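Local atomic coordinates of putative oxidoreductase (Thermus thermophilus, PDB entry 2ISM), a protein that belongs to the glucose/sorbosone dehydrogenase family of beta-propeller proteins and is probably an oxidoreductase, with a calcium ion bound in the model. Residues R173-P176 against A181-N184; T309-F314 against R347-L352. All blocks are in the same frame, centred on the assembly; numbering follows the deposited sequence.

Contact 1. Residues R173-P176 against A181-N184; sequences RLTP and APGN
Arg173, the next-to-last residue of strand 170-174, meets the loop 181-184 with both its backbone and its side chain. A backbone hydrogen bond ties the segments: the Ala181 N-H is donated to Arg173 O, with 3.2 Å between Ala181 N and Arg173 O and a nearly straight angle of 160°. It draws the returning chain to the strand just where the strand ends. A type II turn follows at once, closed by the bond from Asn184 N to Ala181 O (3.1 Å). Pro182 suits its second position, since the proline ring already sets the phi needed there, and Gly183 takes the third with a positive phi that glycine adopts without strain.

The polar side-chain contact gathers round the guanidinium. With CG anti to the backbone N (chi1 -169°) the arginine chain runs extended as far as CD and then bends at chi3, which brings its head over the turn. The guanidinium and the Asn184 amide lie nearly coplanar, 25° apart, with the amide beside the NE and NH2 side of the group. Pro182 O approaches obliquely, 2.9 Å from Arg173 NH2, at a poor angle for bonding. NH1 is engaged in a salt bridge to Asp145.

The methyl of Ala181 packs along the arginine chain, with Ala181 CB 3.8 Å from Arg173 CG and 3.3 Å from Arg173 NE; its small size lets that chain pass close over the turn. Thr175 adds its methyl, Thr175 CG2 packing 3.9 Å from Pro182 CD, while its OG1 is hydrogen-bonded to Glu179 N within the connecting loop.

The chemistry is thus that of a short loop returning to the end of a blade strand: a backbone bond sets the return, and one arginine, paired with Asp145, sets its guanidinium beside the Asn184 amide and near Pro182 O, where its charge would probably be favourable.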
ATOM      1  N   ARG B 173     -10.556 -27.084   5.072  1.00  7.82           N
ATOM      2  CA  ARG B 173      -9.658 -26.910   3.937  1.00 11.61           C
ATOM      3  C   ARG B 173      -9.909 -28.041   2.946  1.00  8.59           C
ATOM      4  O   ARG B 173      -9.783 -29.219   3.280  1.00 14.29           O
ATOM      5  CB  ARG B 173      -8.193 -26.917   4.363  1.00 12.12           C
ATOM      6  CG  ARG B 173      -7.277 -26.483   3.230  1.00 11.92           C
ATOM      7  CD  ARG B 173      -5.819 -26.492   3.633  1.00 14.22           C
ATOM      8  NE  ARG B 173      -5.351 -27.843   3.896  1.00 19.55           N
ATOM      9  CZ  ARG B 173      -4.102 -28.245   3.696  1.00 19.17           C
ATOM     10  NH1 ARG B 173      -3.201 -27.396   3.229  1.00 22.06           N
ATOM     11  NH2 ARG B 173      -3.753 -29.494   3.968  1.00 17.88           N
ATOM     12  N   LEU B 174     -10.267 -27.666   1.726  1.00 10.56           N
ATOM     13  CA  LEU B 174     -10.591 -28.634   0.690  1.00 11.66           C
ATOM     14  C   LEU B 174      -9.823 -28.365  -0.599  1.00 12.61           C
ATOM     15  O   LEU B 174      -9.213 -27.315  -0.760  1.00 12.38           O
ATOM     16  CB  LEU B 174     -12.082 -28.536   0.372  1.00 12.25           C
ATOM     17  CG  LEU B 174     -13.086 -28.301   1.504  1.00 15.02           C
ATOM     18  CD1 LEU B 174     -14.442 -27.951   0.899  1.00 15.40           C
ATOM     19  CD2 LEU B 174     -13.191 -29.538   2.385  1.00 19.61           C
ATOM     20  N   THR B 175      -9.863 -29.322  -1.519  1.00 15.21           N
ATOM     21  CA  THR B 175      -9.232 -29.122  -2.813  1.00 15.28           C
ATOM     22  C   THR B 175     -10.346 -28.380  -3.548  1.00 16.54           C
ATOM     23  O   THR B 175     -11.489 -28.359  -3.082  1.00 15.72           O
ATOM     24  CB  THR B 175      -8.976 -30.446  -3.550  1.00 17.07           C
ATOM     25  OG1 THR B 175     -10.232 -31.075  -3.841  1.00 13.21           O
ATOM     26  CG2 THR B 175      -8.115 -31.376  -2.704  1.00 13.11           C
ATOM     27  N   PRO B 176     -10.038 -27.755  -4.691  1.00 16.17           N
ATOM     28  CA  PRO B 176     -11.090 -27.037  -5.417  1.00 16.54           C
ATOM     29  C   PRO B 176     -12.249 -27.947  -5.828  1.00 20.23           C
ATOM     30  O   PRO B 176     -13.342 -27.472  -6.127  1.00 18.77           O
ATOM     31  CB  PRO B 176     -10.342 -26.466  -6.617  1.00 17.75           C
ATOM     32  CG  PRO B 176      -8.977 -26.196  -6.042  1.00 18.30           C
ATOM     33  CD  PRO B 176      -8.713 -27.466  -5.264  1.00 17.63           C
ATOM     34  N   ALA B 181      -8.472 -31.690   1.800  1.00 13.93           N
ATOM     35  CA  ALA B 181      -7.149 -31.331   1.296  1.00 16.40           C
ATOM     36  C   ALA B 181      -6.061 -32.289   1.774  1.00 16.34           C
ATOM     37  O   ALA B 181      -6.003 -32.637   2.952  1.00 16.89           O
ATOM     38  CB  ALA B 181      -6.805 -29.904   1.718  1.00 16.40           C
ATOM     39  N   PRO B 182      -5.185 -32.733   0.862  1.00 15.94           N
ATOM     40  CA  PRO B 182      -4.134 -33.647   1.312  1.00 17.72           C
ATOM     41  C   PRO B 182      -3.267 -32.962   2.359  1.00 20.77           C
ATOM     42  O   PRO B 182      -2.995 -31.765   2.267  1.00 19.87           O
ATOM     43  CB  PRO B 182      -3.376 -33.976   0.022  1.00 19.33           C
ATOM     44  CG  PRO B 182      -3.634 -32.783  -0.857  1.00 18.67           C
ATOM     45  CD  PRO B 182      -5.087 -32.483  -0.586  1.00 17.55           C
ATOM     46  N   GLY B 183      -2.850 -33.721   3.365  1.00 21.29           N
ATOM     47  CA  GLY B 183      -2.033 -33.140   4.409  1.00 21.24           C
ATOM     48  C   GLY B 183      -2.859 -32.541   5.536  1.00 21.21           C
ATOM     49  O   GLY B 183      -2.294 -31.995   6.479  1.00 21.90           O
ATOM     50  N   ASN B 184      -4.188 -32.618   5.445  1.00 17.40           N
ATOM     51  CA  ASN B 184      -5.031 -32.085   6.514  1.00 15.74           C
ATOM     52  C   ASN B 184      -4.667 -32.802   7.818  1.00 19.80           C
ATOM     53  O   ASN B 184      -4.340 -33.990   7.817  1.00 15.70           O
ATOM     54  CB  ASN B 184      -6.518 -32.271   6.195  1.00 17.08           C
ATOM     55  CG  ASN B 184      -7.135 -31.045   5.523  1.00 18.44           C
ATOM     56  OD1 ASN B 184      -8.343 -31.000   5.281  1.00 18.81           O
ATOM     57  ND2 ASN B 184      -6.310 -30.047   5.225  1.00 11.20           N
TER

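Contact 2. Residues T309-F314 against R347-L352; sequences TALSGF and RVLRLL
Leu349, Leu311 and Leu351 bury the most surface here, and Phe314 extends the patch beyond them. Leu349 gives the largest share, and its CD1 does the touching: Leu349 CD1 lies 3.7 Å from Phe314 CD1, also meets CG of the ring, and comes within 4.3 Å of Leu311 CD2. One methyl thus serves two partners, approaching the ring obliquely.

Leu311 reaches across with CG anti to its own backbone nitrogen (chi1 -176°), and Leu311 CD2 settles against Leu351 CD2 at 4.1 Å, the two side chains crossing at a slant. Leu349 and Leu351, two residues apart on strand 348-351, turn to the same face of the strand, so Leu311 can touch both. Branched aliphatic chains suit this place because the backbones stand well apart, 9.1 Å between Leu311 CA and Leu351 CA, and the gap is bridged by dispersion contacts alone.

Phe314 follows Gly313, whose positive phi glycine adopts readily; its CG, anti to the carbonyl carbon (chi1 -68°), puts the ring beside Leu349.

Around this buried patch, Val23 of strand 23-27 touches both Leu311 and Leu351, as does Leu290 of strand 289-298, which pairs with the classic bulge at Ala310 and Leu311. The contact therefore joins the outermost strand 301-312 of one four-stranded propeller blade to the face of the next, the blade in which strand 348-351 lies between 23-27 and 328-332.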
ATOM      1  N   THR B 309      -7.484   3.528  13.966  1.00 22.20           N
ATOM      2  CA  THR B 309      -8.702   3.563  13.169  1.00 22.99           C
ATOM      3  C   THR B 309      -8.335   4.069  11.780  1.00 23.74           C
ATOM      4  O   THR B 309      -7.796   5.165  11.637  1.00 25.86           O
ATOM      5  CB  THR B 309      -9.754   4.500  13.784  1.00 23.01           C
ATOM      6  OG1 THR B 309     -10.189   3.965  15.039  1.00 27.21           O
ATOM      7  CG2 THR B 309     -10.952   4.645  12.853  1.00 20.50           C
ATOM      8  N   ALA B 310      -8.619   3.263  10.763  1.00 16.67           N
ATOM      9  CA  ALA B 310      -8.303   3.628   9.385  1.00 20.54           C
ATOM     10  C   ALA B 310      -9.505   4.203   8.645  1.00 18.37           C
ATOM     11  O   ALA B 310      -9.351   4.911   7.649  1.00 20.60           O
ATOM     12  CB  ALA B 310      -7.762   2.414   8.635  1.00 18.34           C
ATOM     13  N   LEU B 311     -10.704   3.889   9.123  1.00 18.54           N
ATOM     14  CA  LEU B 311     -11.919   4.396   8.496  1.00 18.08           C
ATOM     15  C   LEU B 311     -13.071   4.422   9.496  1.00 17.40           C
ATOM     16  O   LEU B 311     -13.223   3.508  10.302  1.00 17.83           O
ATOM     17  CB  LEU B 311     -12.313   3.524   7.299  1.00 20.17           C
ATOM     18  CG  LEU B 311     -13.530   4.019   6.513  1.00 18.26           C
ATOM     19  CD1 LEU B 311     -13.145   5.286   5.770  1.00 20.35           C
ATOM     20  CD2 LEU B 311     -14.015   2.949   5.535  1.00 20.68           C
ATOM     21  N   SER B 312     -13.880   5.473   9.437  1.00 20.47           N
ATOM     22  CA  SER B 312     -15.026   5.604  10.331  1.00 22.29           C
ATOM     23  C   SER B 312     -16.007   6.605   9.746  1.00 21.26           C
ATOM     24  O   SER B 312     -15.629   7.444   8.931  1.00 17.56           O
ATOM     25  CB  SER B 312     -14.576   6.071  11.716  1.00 21.39           C
ATOM     26  OG  SER B 312     -13.971   7.346  11.649  1.00 24.30           O
ATOM     27  N   GLY B 313     -17.266   6.508  10.163  1.00 18.50           N
ATOM     28  CA  GLY B 313     -18.285   7.414   9.667  1.00 17.13           C
ATOM     29  C   GLY B 313     -19.098   6.843   8.520  1.00 16.65           C
ATOM     30  O   GLY B 313     -19.845   7.570   7.865  1.00 19.35           O
ATOM     31  N   PHE B 314     -18.965   5.542   8.275  1.00 15.85           N
ATOM     32  CA  PHE B 314     -19.692   4.896   7.182  1.00 12.01           C
ATOM     33  C   PHE B 314     -20.626   3.781   7.647  1.00 14.36           C
ATOM     34  O   PHE B 314     -21.246   3.101   6.830  1.00 18.69           O
ATOM     35  CB  PHE B 314     -18.695   4.334   6.167  1.00 16.47           C
ATOM     36  CG  PHE B 314     -17.943   5.390   5.418  1.00 16.89           C
ATOM     37  CD1 PHE B 314     -18.391   5.830   4.177  1.00 22.20           C
ATOM     38  CD2 PHE B 314     -16.810   5.981   5.971  1.00 17.04           C
ATOM     39  CE1 PHE B 314     -17.722   6.846   3.492  1.00 22.92           C
ATOM     40  CE2 PHE B 314     -16.132   6.998   5.296  1.00 25.61           C
ATOM     41  CZ  PHE B 314     -16.590   7.430   4.055  1.00 23.72           C
ATOM     42  N   ARG B 347     -22.791   0.145   0.461  1.00 15.80           N
ATOM     43  CA  ARG B 347     -21.904   0.356  -0.646  1.00 16.65           C
ATOM     44  C   ARG B 347     -20.624  -0.438  -0.612  1.00 13.95           C
ATOM     45  O   ARG B 347     -20.238  -1.018   0.411  1.00 15.14           O
ATOM     46  CB  ARG B 347     -21.480   1.821  -0.521  1.00 17.28           C
ATOM     47  CG  ARG B 347     -22.582   2.835  -0.231  1.00 28.10           C
ATOM     48  CD  ARG B 347     -21.949   4.202   0.054  1.00 30.03           C
ATOM     49  NE  ARG B 347     -22.865   5.315  -0.184  1.00 34.70           N
ATOM     50  CZ  ARG B 347     -23.901   5.618   0.588  1.00 27.96           C
ATOM     51  NH1 ARG B 347     -24.163   4.891   1.664  1.00 26.87           N
ATOM     52  NH2 ARG B 347     -24.682   6.642   0.274  1.00 36.86           N
ATOM     53  N   VAL B 348     -19.971  -0.434  -1.759  1.00 16.20           N
ATOM     54  CA  VAL B 348     -18.674  -1.040  -1.927  1.00 11.54           C
ATOM     55  C   VAL B 348     -17.809   0.218  -1.944  1.00 14.15           C
ATOM     56  O   VAL B 348     -18.022   1.105  -2.771  1.00 16.64           O
ATOM     57  CB  VAL B 348     -18.556  -1.748  -3.281  1.00 14.65           C
ATOM     58  CG1 VAL B 348     -17.107  -2.128  -3.538  1.00 16.77           C
ATOM     59  CG2 VAL B 348     -19.440  -2.989  -3.296  1.00 14.11           C
ATOM     60  N   LEU B 349     -16.867   0.307  -1.015  1.00 14.49           N
ATOM     61  CA  LEU B 349     -15.994   1.469  -0.936  1.00 15.32           C
ATOM     62  C   LEU B 349     -14.580   1.104  -1.355  1.00 17.49           C
ATOM     63  O   LEU B 349     -14.115  -0.008  -1.103  1.00 18.08           O
ATOM     64  CB  LEU B 349     -15.976   2.020   0.494  1.00 14.65           C
ATOM     65  CG  LEU B 349     -17.332   2.363   1.118  1.00 11.45           C
ATOM     66  CD1 LEU B 349     -17.142   2.765   2.565  1.00 10.31           C
ATOM     67  CD2 LEU B 349     -17.996   3.493   0.331  1.00 15.39           C
ATOM     68  N   ARG B 350     -13.900   2.044  -2.001  1.00 15.00           N
ATOM     69  CA  ARG B 350     -12.530   1.829  -2.441  1.00 18.82           C
ATOM     70  C   ARG B 350     -11.641   2.827  -1.708  1.00 19.21           C
ATOM     71  O   ARG B 350     -11.866   4.033  -1.781  1.00 19.93           O
ATOM     72  CB  ARG B 350     -12.430   2.033  -3.954  1.00 21.02           C
ATOM     73  CG  ARG B 350     -11.047   1.796  -4.544  1.00 25.96           C
ATOM     74  CD  ARG B 350     -11.147   1.702  -6.057  1.00 31.31           C
ATOM     75  NE  ARG B 350     -11.880   2.839  -6.603  1.00 46.16           N
ATOM     76  CZ  ARG B 350     -12.611   2.800  -7.713  1.00 49.96           C
ATOM     77  NH1 ARG B 350     -12.712   1.675  -8.408  1.00 53.00           N
ATOM     78  NH2 ARG B 350     -13.246   3.888  -8.126  1.00 53.58           N
ATOM     79  N   LEU B 351     -10.645   2.318  -0.991  1.00 19.45           N
ATOM     80  CA  LEU B 351      -9.734   3.166  -0.233  1.00 22.40           C
ATOM     81  C   LEU B 351      -8.374   3.239  -0.912  1.00 29.70           C
ATOM     82  O   LEU B 351      -7.655   2.241  -0.993  1.00 24.32           O
ATOM     83  CB  LEU B 351      -9.586   2.639   1.196  1.00 21.08           C
ATOM     84  CG  LEU B 351     -10.753   2.932   2.149  1.00 28.30           C
ATOM     85  CD1 LEU B 351     -12.046   2.343   1.595  1.00 29.83           C
ATOM     86  CD2 LEU B 351     -10.444   2.352   3.521  1.00 27.09           C
ATOM     87  N   LEU B 352      -8.043   4.432  -1.401  1.00 36.33           N
ATOM     88  CA  LEU B 352      -6.791   4.696  -2.107  1.00 45.13           C
ATOM     89  C   LEU B 352      -6.606   3.850  -3.360  1.00 50.45           C
ATOM     90  O   LEU B 352      -6.177   4.416  -4.386  1.00 53.20           O
ATOM     91  CB  LEU B 352      -5.589   4.507  -1.183  1.00 47.39           C
ATOM     92  CG  LEU B 352      -5.394   5.575  -0.103  1.00 50.37           C
ATOM     93  CD1 LEU B 352      -3.906   5.836   0.060  1.00 50.16           C
ATOM     94  CD2 LEU B 352      -6.100   6.866  -0.493  1.00 49.57           C
TER

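From the N terminus, strand 23-27 comes first in the chain and pairs with the last strand, 348-351. Contact 1 then closes a short local loop, with four residues between its segments, at the end of strand 170-174 within a single blade. Contact 2 opens later, spanning 32 residues that include strands 317-322 and 328-332, and ties the penultimate blade to the one completed by both chain ends. The two loops follow in series, neither nesting nor crossing. Their centres are 34 Å apart, on opposite sides of the chain's centre, so one lies within a blade and the other between two blades.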